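Local coordinates for protein Fe(2+) transporter FeoB (Legionella pneumophila, PDB 3IBY) that probably moves ferrous iron across the bacterial inner membrane in a GTP-driven uptake system, the cytosolic part described here carrying its GTP-binding domain, at residues F18-N23 and I152-L157; N184-Q189 and E221-K226; L207-T212 and V236-A241. All coordinates share one frame; numbering follows the deposited sequence.

The three contacts fall into two groups on opposite sides of the chain's centre. Contact 1 joins helices 14-22 and 154-162 within the GTPase domain and closes before the others open; its centre lies about 41 Å from that of contact 2 and about 34 Å from that of contact 3. Contacts 2 and 3 have centres about 13 Å apart and alternate along the chain, linking helices 177-193, 197-209, 219-229 and 234-253. They touch directly: Leu223 CD1 lies 3.7 Å from Leu207 CD2. This geometry fits a cytosolic piece built of a nucleotide-binding domain followed by a mainly helical domain, described as a GDI (guanine-nucleotide dissociation inhibitor) domain.

Contact 1: residues F18-N23 and I152-L157; sequences FNALTN and IGIPAL
Ala20 and Leu21 meet Ile154 and Leu157 purely through carbon. The methyl CB of Ala20, which points toward the other segment, faces CG1 of Ile154 at 3.9 Å, and Leu21 CD2 stands 4.3 Å from Leu157 CD2, a looser meeting of branch ends. Ile154 presents CG1 because chi1 is -84°, which sets that branch beside its backbone N while CG2 lies anti to the N. The backbones come closest at Leu21 CA and Ile154 CA, 7.3 Å apart. Leu17, one turn earlier on helix 14-22, touches both Ile154 and Leu157 and extends the apolar patch.

The fold is that of a P-loop GTPase: helix 14-22 follows the predicted phosphate-binding loop, and helix 154-162 follows strand 143-145 at one margin of the central sheet. Both pack on that sheet, Leu21 reaching Ile52 and Leu157 reaching Val114 and Ala116. The side chain of Ile154 is about 5 Å from that of Ala148 and about 7 Å from that of Asn118, which places this end of the contact close to two predicted GTP-binding residues.

The polar bonds of this region run within each segment. Phe18 O accepts two donors from Thr22, the backbone N at 3.1 Å and the hydroxyl OG1 at 2.8 Å, arriving from opposite faces of the carbonyl plane. The hydroxyl bond is bent, with a C=O...donor angle of 142° and a tilt of 32° from that plane; OG1 also lies above the plane of the Phe18 ring, offset toward the rim. Across the contact, Gly153 is the N-cap of helix 154-162, its O receiving the N-H of Leu157 at 3.0 Å.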
ATOM      1  N   PHE A  18      -0.026 -15.524   0.680  1.00 10.32           N
ATOM      2  CA  PHE A  18       1.087 -15.907  -0.127  1.00  9.60           C
ATOM      3  C   PHE A  18       1.081 -17.380  -0.357  1.00  8.84           C
ATOM      4  O   PHE A  18       1.335 -17.804  -1.471  1.00  9.50           O
ATOM      5  CB  PHE A  18       2.388 -15.541   0.528  1.00 10.10           C
ATOM      6  CG  PHE A  18       3.575 -15.856  -0.327  1.00 10.42           C
ATOM      7  CD1 PHE A  18       3.859 -15.060  -1.447  1.00  9.06           C
ATOM      8  CD2 PHE A  18       4.365 -16.958  -0.056  1.00 10.66           C
ATOM      9  CE1 PHE A  18       4.961 -15.329  -2.265  1.00 11.19           C
ATOM     10  CE2 PHE A  18       5.485 -17.275  -0.878  1.00 13.13           C
ATOM     11  CZ  PHE A  18       5.803 -16.451  -1.979  1.00 12.23           C
ATOM     12  N   ASN A  19       0.843 -18.160   0.689  1.00  8.23           N
ATOM     13  CA  ASN A  19       0.879 -19.620   0.556  1.00  8.52           C
ATOM     14  C   ASN A  19      -0.323 -20.129  -0.266  1.00  8.44           C
ATOM     15  O   ASN A  19      -0.221 -21.074  -1.060  1.00  6.89           O
ATOM     16  CB  ASN A  19       0.872 -20.300   1.911  1.00  8.51           C
ATOM     17  CG  ASN A  19       2.134 -20.075   2.704  1.00  9.40           C
ATOM     18  OD1 ASN A  19       3.202 -19.831   2.172  1.00  8.91           O
ATOM     19  ND2 ASN A  19       2.000 -20.163   4.015  1.00 12.43           N
ATOM     20  N   ALA A  20      -1.455 -19.483  -0.045  1.00  8.45           N
ATOM     21  CA  ALA A  20      -2.662 -19.853  -0.677  1.00  9.12           C
ATOM     22  C   ALA A  20      -2.501 -19.656  -2.203  1.00 10.77           C
ATOM     23  O   ALA A  20      -2.900 -20.515  -3.000  1.00 11.35           O
ATOM     24  CB  ALA A  20      -3.772 -19.011  -0.127  1.00  9.22           C
ATOM     25  N   LEU A  21      -1.881 -18.550  -2.607  1.00 11.92           N
ATOM     26  CA  LEU A  21      -1.717 -18.244  -4.032  1.00 12.30           C
ATOM     27  C   LEU A  21      -0.652 -19.117  -4.690  1.00 12.59           C
ATOM     28  O   LEU A  21      -0.857 -19.628  -5.760  1.00 13.45           O
ATOM     29  CB  LEU A  21      -1.330 -16.787  -4.184  1.00 12.58           C
ATOM     30  CG  LEU A  21      -2.383 -15.715  -3.868  1.00 12.98           C
ATOM     31  CD1 LEU A  21      -1.688 -14.405  -3.887  1.00 12.23           C
ATOM     32  CD2 LEU A  21      -3.459 -15.660  -4.864  1.00 11.57           C
ATOM     33  N   THR A  22       0.471 -19.332  -4.023  1.00 12.99           N
ATOM     34  CA  THR A  22       1.645 -19.922  -4.672  1.00 13.18           C
ATOM     35  C   THR A  22       1.849 -21.417  -4.406  1.00 12.82           C
ATOM     36  O   THR A  22       2.537 -22.069  -5.144  1.00 13.50           O
ATOM     37  CB  THR A  22       2.871 -19.165  -4.221  1.00 13.19           C
ATOM     38  OG1 THR A  22       3.141 -19.479  -2.852  1.00 12.86           O
ATOM     39  CG2 THR A  22       2.589 -17.683  -4.317  1.00 13.76           C
ATOM     40  N   ASN A  23       1.268 -21.936  -3.338  1.00 12.88           N
ATOM     41  CA  ASN A  23       1.373 -23.328  -2.961  1.00 12.24           C
ATOM     42  C   ASN A  23       2.793 -23.805  -2.813  1.00 11.86           C
ATOM     43  O   ASN A  23       3.506 -23.220  -2.028  1.00 12.63           O
ATOM     44  CB  ASN A  23       0.553 -24.155  -3.906  1.00 12.98           C
ATOM     45  CG  ASN A  23      -0.922 -23.676  -3.994  1.00 15.51           C
ATOM     46  OD1 ASN A  23      -1.417 -23.361  -5.087  1.00 17.76           O
ATOM     47  ND2 ASN A  23      -1.609 -23.621  -2.841  1.00 15.89           N
ATOM     48  N   ILE A 152     -11.014 -19.246   1.137  1.00 13.67           N
ATOM     49  CA  ILE A 152     -12.267 -18.690   0.700  1.00 13.56           C
ATOM     50  C   ILE A 152     -11.922 -17.351   0.086  1.00 13.36           C
ATOM     51  O   ILE A 152     -11.231 -16.548   0.696  1.00 13.76           O
ATOM     52  CB  ILE A 152     -13.275 -18.596   1.866  1.00 13.78           C
ATOM     53  CG1 ILE A 152     -13.595 -20.027   2.372  1.00 14.21           C
ATOM     54  CG2 ILE A 152     -14.570 -17.843   1.427  1.00 13.29           C
ATOM     55  CD1 ILE A 152     -14.479 -20.116   3.661  1.00 12.95           C
ATOM     56  N   GLY A 153     -12.360 -17.124  -1.143  1.00 12.75           N
ATOM     57  CA  GLY A 153     -12.130 -15.843  -1.801  1.00 12.44           C
ATOM     58  C   GLY A 153     -10.959 -15.806  -2.775  1.00 12.61           C
ATOM     59  O   GLY A 153     -10.921 -14.944  -3.680  1.00 13.18           O
ATOM     60  N   ILE A 154     -10.015 -16.728  -2.605  1.00 11.59           N
ATOM     61  CA  ILE A 154      -8.846 -16.822  -3.466  1.00 10.95           C
ATOM     62  C   ILE A 154      -9.190 -16.822  -4.949  1.00 10.50           C
ATOM     63  O   ILE A 154      -8.526 -16.189  -5.739  1.00 10.40           O
ATOM     64  CB  ILE A 154      -8.007 -18.098  -3.127  1.00 11.04           C
ATOM     65  CG1 ILE A 154      -7.039 -17.867  -1.947  1.00 10.66           C
ATOM     66  CG2 ILE A 154      -7.193 -18.562  -4.346  1.00 11.19           C
ATOM     67  CD1 ILE A 154      -7.178 -16.532  -1.170  1.00 10.43           C
ATOM     68  N   PRO A 155     -10.232 -17.541  -5.345  1.00 10.62           N
ATOM     69  CA  PRO A 155     -10.407 -17.609  -6.800  1.00 10.23           C
ATOM     70  C   PRO A 155     -10.855 -16.297  -7.403  1.00 10.26           C
ATOM     71  O   PRO A 155     -10.462 -15.970  -8.511  1.00 11.18           O
ATOM     72  CB  PRO A 155     -11.472 -18.675  -6.965  1.00 10.23           C
ATOM     73  CG  PRO A 155     -11.334 -19.530  -5.722  1.00 10.54           C
ATOM     74  CD  PRO A 155     -11.054 -18.540  -4.636  1.00 10.79           C
ATOM     75  N   ALA A 156     -11.657 -15.550  -6.657  1.00 10.16           N
ATOM     76  CA  ALA A 156     -12.143 -14.243  -7.066  1.00  9.97           C
ATOM     77  C   ALA A 156     -11.033 -13.187  -7.052  1.00  9.64           C
ATOM     78  O   ALA A 156     -11.003 -12.287  -7.886  1.00  8.91           O
ATOM     79  CB  ALA A 156     -13.281 -13.821  -6.144  1.00  9.85           C
ATOM     80  N   LEU A 157     -10.146 -13.286  -6.060  1.00 10.04           N
ATOM     81  CA  LEU A 157      -8.946 -12.425  -5.961  1.00  9.35           C
ATOM     82  C   LEU A 157      -8.008 -12.723  -7.125  1.00  9.57           C
ATOM     83  O   LEU A 157      -7.396 -11.824  -7.667  1.00  9.10           O
ATOM     84  CB  LEU A 157      -8.219 -12.673  -4.662  1.00  8.24           C
ATOM     85  CG  LEU A 157      -6.932 -11.904  -4.503  1.00  7.01           C
ATOM     86  CD1 LEU A 157      -7.253 -10.478  -4.157  1.00  4.52           C
ATOM     87  CD2 LEU A 157      -6.038 -12.542  -3.432  1.00  2.94           C
TER

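Contact 2: residues N184-Q189 and E221-K226; sequences NDLENQ and ESLLIK
Gln189 and Leu223 are the two residues with most surface buried by the contact, and they lie alongside each other, running in opposite directions. The Gln189 chain has CG anti to the backbone N (chi1 -150°) and stays extended beyond it, which carries the terminal amide across to Leu223; its carbon CD is 3.8 Å from Leu223 CD2. The apolar methyl thus packs against the flat amide group, at the more open margin of the contact.

Leu223 is forked between two partners. While CD2 serves the amide, CD1 meets CD1 of Leu186 at 3.7 Å, the two leucine side chains crossing obliquely and both buried. Leu186 CG is anti to the backbone N (chi1 -157°), a setting that brings a branch tip over although the side chain leaves its backbone at a slant to the other helix.

These are two antiparallel neighbours in the helical domain that follows the GTPase domain: the segment axes run at 162° and approach no closer than 12.7 Å. At that spacing the helices meet through the ends of their side chains, and Leu207 of helix 197-209 touches both Leu186 and Leu223, so a third helix adds to this apolar centre.

Lys226, one turn beyond Leu223 on the surface, comes at Gln189 from the opposite direction. Its chain bends at the second and fourth torsions, leaving NZ 3.8 Å from Gln189 CD. Asp185 OD1 is 6.8 Å from Lys226 NZ, too far for direct pairing, though its opposite charge may still attract the lysine weakly.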
ATOM      1  N   ASN A 184       2.736  21.283  -3.191  1.00  8.79           N
ATOM      2  CA  ASN A 184       2.677  21.571  -4.627  1.00  8.50           C
ATOM      3  C   ASN A 184       3.993  22.183  -5.158  1.00  8.66           C
ATOM      4  O   ASN A 184       4.367  21.939  -6.316  1.00  8.49           O
ATOM      5  CB  ASN A 184       1.457  22.442  -4.985  1.00  8.28           C
ATOM      6  CG  ASN A 184       0.125  21.799  -4.593  1.00  7.33           C
ATOM      7  OD1 ASN A 184      -0.032  20.582  -4.562  1.00  6.86           O
ATOM      8  ND2 ASN A 184      -0.832  22.631  -4.281  1.00  6.20           N
ATOM      9  N   ASP A 185       4.694  22.966  -4.324  1.00  8.76           N
ATOM     10  CA  ASP A 185       6.057  23.453  -4.664  1.00  8.71           C
ATOM     11  C   ASP A 185       7.009  22.251  -4.746  1.00  8.57           C
ATOM     12  O   ASP A 185       7.780  22.093  -5.687  1.00  8.44           O
ATOM     13  CB  ASP A 185       6.598  24.482  -3.643  1.00  8.51           C
ATOM     14  CG  ASP A 185       6.180  25.931  -3.962  1.00  8.84           C
ATOM     15  OD1 ASP A 185       6.193  26.785  -3.036  1.00  6.26           O
ATOM     16  OD2 ASP A 185       5.832  26.221  -5.131  1.00  9.82           O
ATOM     17  N   LEU A 186       6.921  21.393  -3.751  1.00  8.59           N
ATOM     18  CA  LEU A 186       7.761  20.232  -3.684  1.00  8.65           C
ATOM     19  C   LEU A 186       7.549  19.355  -4.923  1.00  9.00           C
ATOM     20  O   LEU A 186       8.520  19.036  -5.606  1.00  9.01           O
ATOM     21  CB  LEU A 186       7.470  19.488  -2.388  1.00  8.52           C
ATOM     22  CG  LEU A 186       8.556  18.580  -1.869  1.00  8.54           C
ATOM     23  CD1 LEU A 186       9.823  19.368  -1.629  1.00  8.99           C
ATOM     24  CD2 LEU A 186       8.071  17.913  -0.601  1.00  7.89           C
ATOM     25  N   GLU A 187       6.293  19.025  -5.242  1.00  9.08           N
ATOM     26  CA  GLU A 187       5.983  18.273  -6.469  1.00  9.66           C
ATOM     27  C   GLU A 187       6.590  18.903  -7.718  1.00  9.70           C
ATOM     28  O   GLU A 187       7.132  18.209  -8.564  1.00 10.12           O
ATOM     29  CB  GLU A 187       4.465  18.080  -6.678  1.00  9.76           C
ATOM     30  CG  GLU A 187       4.117  17.194  -7.909  1.00 10.60           C
ATOM     31  CD  GLU A 187       2.630  16.724  -8.012  1.00 12.38           C
ATOM     32  OE1 GLU A 187       1.710  17.440  -7.567  1.00 12.59           O
ATOM     33  OE2 GLU A 187       2.373  15.627  -8.579  1.00 13.46           O
ATOM     34  N   ASN A 188       6.511  20.213  -7.839  1.00 10.07           N
ATOM     35  CA  ASN A 188       7.000  20.883  -9.049  1.00 10.50           C
ATOM     36  C   ASN A 188       8.531  20.964  -9.134  1.00 10.16           C
ATOM     37  O   ASN A 188       9.116  20.722 -10.184  1.00  9.97           O
ATOM     38  CB  ASN A 188       6.352  22.275  -9.147  1.00 11.18           C
ATOM     39  CG  ASN A 188       4.834  22.196  -9.430  1.00 12.77           C
ATOM     40  OD1 ASN A 188       4.020  22.893  -8.792  1.00 12.86           O
ATOM     41  ND2 ASN A 188       4.459  21.336 -10.395  1.00 13.66           N
ATOM     42  N   GLN A 189       9.171  21.313  -8.024  1.00 10.13           N
ATOM     43  CA  GLN A 189      10.619  21.176  -7.873  1.00 10.19           C
ATOM     44  C   GLN A 189      11.061  19.824  -8.485  1.00  9.98           C
ATOM     45  O   GLN A 189      11.930  19.791  -9.376  1.00 10.37           O
ATOM     46  CB  GLN A 189      10.974  21.241  -6.381  1.00 10.58           C
ATOM     47  CG  GLN A 189      12.360  21.806  -5.979  1.00 11.72           C
ATOM     48  CD  GLN A 189      12.423  22.216  -4.458  1.00 13.75           C
ATOM     49  OE1 GLN A 189      11.424  22.131  -3.733  1.00 12.94           O
ATOM     50  NE2 GLN A 189      13.600  22.669  -4.000  1.00 14.28           N
ATOM     51  N   GLU A 221      18.563  15.036   1.477  1.00 14.27           N
ATOM     52  CA  GLU A 221      18.854  15.633   2.773  1.00 13.63           C
ATOM     53  C   GLU A 221      18.741  17.152   2.731  1.00 12.72           C
ATOM     54  O   GLU A 221      18.418  17.782   3.735  1.00 12.15           O
ATOM     55  CB  GLU A 221      20.202  15.153   3.288  1.00 13.58           C
ATOM     56  CG  GLU A 221      20.126  13.723   3.809  1.00 14.33           C
ATOM     57  CD  GLU A 221      21.394  12.931   3.563  1.00 16.14           C
ATOM     58  OE1 GLU A 221      22.489  13.555   3.553  1.00 17.08           O
ATOM     59  OE2 GLU A 221      21.288  11.687   3.373  1.00 16.16           O
ATOM     60  N   SER A 222      18.975  17.726   1.559  1.00 12.08           N
ATOM     61  CA  SER A 222      18.835  19.164   1.371  1.00 11.79           C
ATOM     62  C   SER A 222      17.364  19.539   1.425  1.00 11.08           C
ATOM     63  O   SER A 222      16.965  20.351   2.240  1.00 10.69           O
ATOM     64  CB  SER A 222      19.516  19.634   0.062  1.00 11.83           C
ATOM     65  OG  SER A 222      19.372  18.675  -0.976  1.00 12.10           O
ATOM     66  N   LEU A 223      16.546  18.923   0.590  1.00 10.75           N
ATOM     67  CA  LEU A 223      15.106  19.154   0.695  1.00 11.13           C
ATOM     68  C   LEU A 223      14.527  19.010   2.128  1.00 11.18           C
ATOM     69  O   LEU A 223      13.723  19.831   2.548  1.00 10.44           O
ATOM     70  CB  LEU A 223      14.342  18.243  -0.263  1.00 10.90           C
ATOM     71  CG  LEU A 223      14.345  18.605  -1.743  1.00 10.75           C
ATOM     72  CD1 LEU A 223      13.136  17.951  -2.398  1.00 11.00           C
ATOM     73  CD2 LEU A 223      14.327  20.112  -1.973  1.00 11.06           C
ATOM     74  N   LEU A 224      14.950  17.972   2.857  1.00 11.77           N
ATOM     75  CA  LEU A 224      14.445  17.688   4.226  1.00 12.18           C
ATOM     76  C   LEU A 224      14.730  18.819   5.223  1.00 11.57           C
ATOM     77  O   LEU A 224      13.938  19.063   6.134  1.00 11.65           O
ATOM     78  CB  LEU A 224      14.992  16.345   4.801  1.00 12.20           C
ATOM     79  CG  LEU A 224      14.236  15.036   4.466  1.00 14.13           C
ATOM     80  CD1 LEU A 224      14.883  13.739   5.074  1.00 13.55           C
ATOM     81  CD2 LEU A 224      12.762  15.133   4.881  1.00 15.56           C
ATOM     82  N   ILE A 225      15.860  19.489   5.080  1.00 11.12           N
ATOM     83  CA  ILE A 225      16.135  20.583   5.990  1.00 11.07           C
ATOM     84  C   ILE A 225      15.294  21.762   5.544  1.00 11.25           C
ATOM     85  O   ILE A 225      14.761  22.494   6.389  1.00 11.58           O
ATOM     86  CB  ILE A 225      17.617  20.911   6.128  1.00 10.63           C
ATOM     87  CG1 ILE A 225      18.305  20.960   4.762  1.00 10.20           C
ATOM     88  CG2 ILE A 225      18.246  19.879   7.019  1.00 10.48           C
ATOM     89  CD1 ILE A 225      19.764  21.284   4.810  1.00  8.98           C
ATOM     90  N   LYS A 226      15.113  21.895   4.232  1.00 11.01           N
ATOM     91  CA  LYS A 226      14.264  22.932   3.688  1.00 11.29           C
ATOM     92  C   LYS A 226      12.837  22.823   4.227  1.00 11.75           C
ATOM     93  O   LYS A 226      12.185  23.844   4.457  1.00 12.08           O
ATOM     94  CB  LYS A 226      14.234  22.862   2.172  1.00 11.26           C
ATOM     95  CG  LYS A 226      13.564  24.059   1.500  1.00 11.65           C
ATOM     96  CD  LYS A 226      12.675  23.614   0.353  1.00 12.31           C
ATOM     97  CE  LYS A 226      12.064  24.792  -0.385  1.00 13.38           C
ATOM     98  NZ  LYS A 226      12.555  24.895  -1.802  1.00 13.85           N
TER

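Contact 3: residues L207-T212 and V236-A241; sequences LAEGDT and VLLADA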
ATOM      1  N   LEU A 207       8.747  12.708   1.304  1.00  6.89           N
ATOM      2  CA  LEU A 207       9.584  13.788   1.814  1.00  7.82           C
ATOM      3  C   LEU A 207       8.839  14.550   2.908  1.00  8.06           C
ATOM      4  O   LEU A 207       9.362  14.765   3.998  1.00  7.83           O
ATOM      5  CB  LEU A 207       9.953  14.734   0.676  1.00  7.82           C
ATOM      6  CG  LEU A 207      11.322  14.581   0.037  1.00  8.86           C
ATOM      7  CD1 LEU A 207      11.875  13.178   0.312  1.00 10.62           C
ATOM      8  CD2 LEU A 207      11.259  14.936  -1.465  1.00  9.03           C
ATOM      9  N   ALA A 208       7.602  14.928   2.601  1.00  8.72           N
ATOM     10  CA  ALA A 208       6.731  15.639   3.536  1.00  9.03           C
ATOM     11  C   ALA A 208       6.617  14.902   4.840  1.00  9.40           C
ATOM     12  O   ALA A 208       6.490  15.501   5.889  1.00  9.59           O
ATOM     13  CB  ALA A 208       5.357  15.819   2.934  1.00  9.01           C
ATOM     14  N   GLU A 209       6.670  13.587   4.784  1.00 10.25           N
ATOM     15  CA  GLU A 209       6.559  12.804   5.997  1.00 10.87           C
ATOM     16  C   GLU A 209       7.873  12.665   6.689  1.00 11.62           C
ATOM     17  O   GLU A 209       7.914  12.231   7.850  1.00 11.80           O
ATOM     18  CB  GLU A 209       5.981  11.450   5.681  1.00 11.10           C
ATOM     19  CG  GLU A 209       4.504  11.575   5.208  1.00 11.68           C
ATOM     20  CD  GLU A 209       3.968  10.303   4.589  1.00 10.62           C
ATOM     21  OE1 GLU A 209       4.525   9.220   4.871  1.00  6.53           O
ATOM     22  OE2 GLU A 209       2.982  10.413   3.828  1.00 12.72           O
ATOM     23  N   GLY A 210       8.940  13.064   5.997  1.00 12.02           N
ATOM     24  CA  GLY A 210      10.276  13.015   6.550  1.00 12.66           C
ATOM     25  C   GLY A 210      11.026  11.756   6.137  1.00 13.46           C
ATOM     26  O   GLY A 210      11.833  11.233   6.918  1.00 14.13           O
ATOM     27  N   ASP A 211      10.794  11.270   4.914  1.00 13.84           N
ATOM     28  CA  ASP A 211      11.512  10.105   4.459  1.00 13.98           C
ATOM     29  C   ASP A 211      12.910  10.427   3.935  1.00 13.90           C
ATOM     30  O   ASP A 211      13.097  11.250   3.030  1.00 12.70           O
ATOM     31  CB  ASP A 211      10.763   9.296   3.403  1.00 14.45           C
ATOM     32  CG  ASP A 211      11.556   8.062   2.993  1.00 15.26           C
ATOM     33  OD1 ASP A 211      11.514   7.071   3.761  1.00 15.47           O
ATOM     34  OD2 ASP A 211      12.296   8.134   1.968  1.00 16.60           O
ATOM     35  N   THR A 212      13.858   9.680   4.496  1.00 14.24           N
ATOM     36  CA  THR A 212      15.274   9.798   4.213  1.00 15.01           C
ATOM     37  C   THR A 212      15.718   8.977   2.980  1.00 15.33           C
ATOM     38  O   THR A 212      16.805   9.191   2.436  1.00 14.99           O
ATOM     39  CB  THR A 212      16.083   9.353   5.480  1.00 15.19           C
ATOM     40  OG1 THR A 212      15.454   8.207   6.091  1.00 15.55           O
ATOM     41  CG2 THR A 212      16.144  10.489   6.511  1.00 14.56           C
ATOM     42  N   VAL A 236       3.589  15.854  10.912  1.00 14.35           N
ATOM     43  CA  VAL A 236       2.430  15.827  11.758  1.00 13.62           C
ATOM     44  C   VAL A 236       1.167  16.184  10.968  1.00 13.31           C
ATOM     45  O   VAL A 236       0.179  15.452  11.049  1.00 13.68           O
ATOM     46  CB  VAL A 236       2.630  16.779  12.940  1.00 13.47           C
ATOM     47  CG1 VAL A 236       1.508  16.616  13.968  1.00 12.93           C
ATOM     48  CG2 VAL A 236       4.016  16.554  13.571  1.00 13.04           C
ATOM     49  N   LEU A 237       1.191  17.285  10.215  1.00 12.56           N
ATOM     50  CA  LEU A 237       0.029  17.677   9.417  1.00 12.27           C
ATOM     51  C   LEU A 237      -0.394  16.615   8.418  1.00 12.50           C
ATOM     52  O   LEU A 237      -1.562  16.314   8.294  1.00 12.52           O
ATOM     53  CB  LEU A 237       0.291  18.970   8.660  1.00 12.22           C
ATOM     54  CG  LEU A 237      -0.250  20.235   9.307  1.00 12.06           C
ATOM     55  CD1 LEU A 237      -0.145  20.147  10.821  1.00 12.92           C
ATOM     56  CD2 LEU A 237       0.459  21.481   8.771  1.00 11.75           C
ATOM     57  N   LEU A 238       0.540  16.034   7.696  1.00 12.85           N
ATOM     58  CA  LEU A 238       0.141  15.094   6.647  1.00 13.70           C
ATOM     59  C   LEU A 238      -0.449  13.808   7.237  1.00 13.28           C
ATOM     60  O   LEU A 238      -1.446  13.273   6.727  1.00 13.27           O
ATOM     61  CB  LEU A 238       1.333  14.750   5.757  1.00 14.44           C
ATOM     62  CG  LEU A 238       1.162  14.934   4.242  1.00 16.25           C
ATOM     63  CD1 LEU A 238       2.536  15.302   3.653  1.00 17.67           C
ATOM     64  CD2 LEU A 238       0.543  13.701   3.553  1.00 15.13           C
ATOM     65  N   ALA A 239       0.186  13.309   8.300  1.00 12.77           N
ATOM     66  CA  ALA A 239      -0.348  12.163   9.070  1.00 12.43           C
ATOM     67  C   ALA A 239      -1.794  12.400   9.514  1.00 11.86           C
ATOM     68  O   ALA A 239      -2.617  11.487   9.437  1.00 12.14           O
ATOM     69  CB  ALA A 239       0.536  11.848  10.298  1.00 11.72           C
ATOM     70  N   ASP A 240      -2.102  13.613   9.972  1.00 11.12           N
ATOM     71  CA  ASP A 240      -3.469  13.933  10.366  1.00 10.74           C
ATOM     72  C   ASP A 240      -4.420  13.942   9.172  1.00  9.92           C
ATOM     73  O   ASP A 240      -5.479  13.350   9.243  1.00 10.76           O
ATOM     74  CB  ASP A 240      -3.548  15.272  11.089  1.00 10.93           C
ATOM     75  CG  ASP A 240      -4.953  15.557  11.666  1.00 11.89           C
ATOM     76  OD1 ASP A 240      -5.549  14.674  12.326  1.00 10.85           O
ATOM     77  OD2 ASP A 240      -5.453  16.686  11.462  1.00 14.28           O
ATOM     78  N   ALA A 241      -4.063  14.590   8.080  1.00  8.27           N
ATOM     79  CA  ALA A 241      -4.975  14.621   6.961  1.00  7.72           C
ATOM     80  C   ALA A 241      -5.177  13.209   6.409  1.00  7.96           C
ATOM     81  O   ALA A 241      -6.263  12.849   5.951  1.00  7.87           O
ATOM     82  CB  ALA A 241      -4.484  15.547   5.904  1.00  7.07           C
TER
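Glu209 OE2 forms a salt bridge with one arginine and a long, weak ion pair with a second while passing Leu238. The salt bridge is to NH1 of Arg206, on its own helix; the weak pair is to NH2 of Arg242, which lies on helix 234-253 just beyond Ala241. Such a setting would probably stabilise the negative charge of the carboxylate. The same OE2 is 4.1 Å from Leu238 CD2, so the acid borders the apolar part of the contact as well as its charged neighbours.

The carboxylate gets there on an extended chain: CG lies beside the backbone N and anti to the carbonyl carbon (chi1 -67°), and the stem continues straight from there. It meets the Leu238 side chain at about a right angle.

Leu238 gives up more surface to this contact than any other residue of the two segments. Its side chain leaves the backbone toward segment 207-212, where Ala208 faces it. The modelled separation of these two is too short to be reliable, but the closest alpha carbons, Glu209 CA and Leu238 CA at 6.8 Å, still place the backbones close together. Leu183 of helix 177-193 touches both Ala208 and Leu238, joining the contact from a third helix.

Gly210 is the first residue to leave helical angles, with positive phi (96°), and its N bonds to Leu207 O at 2.7 Å, one of two bonds back into the last turn. This is a Schellman motif closing helix 197-209, set where that helix packs against the long C-terminal helix of the mainly helical domain.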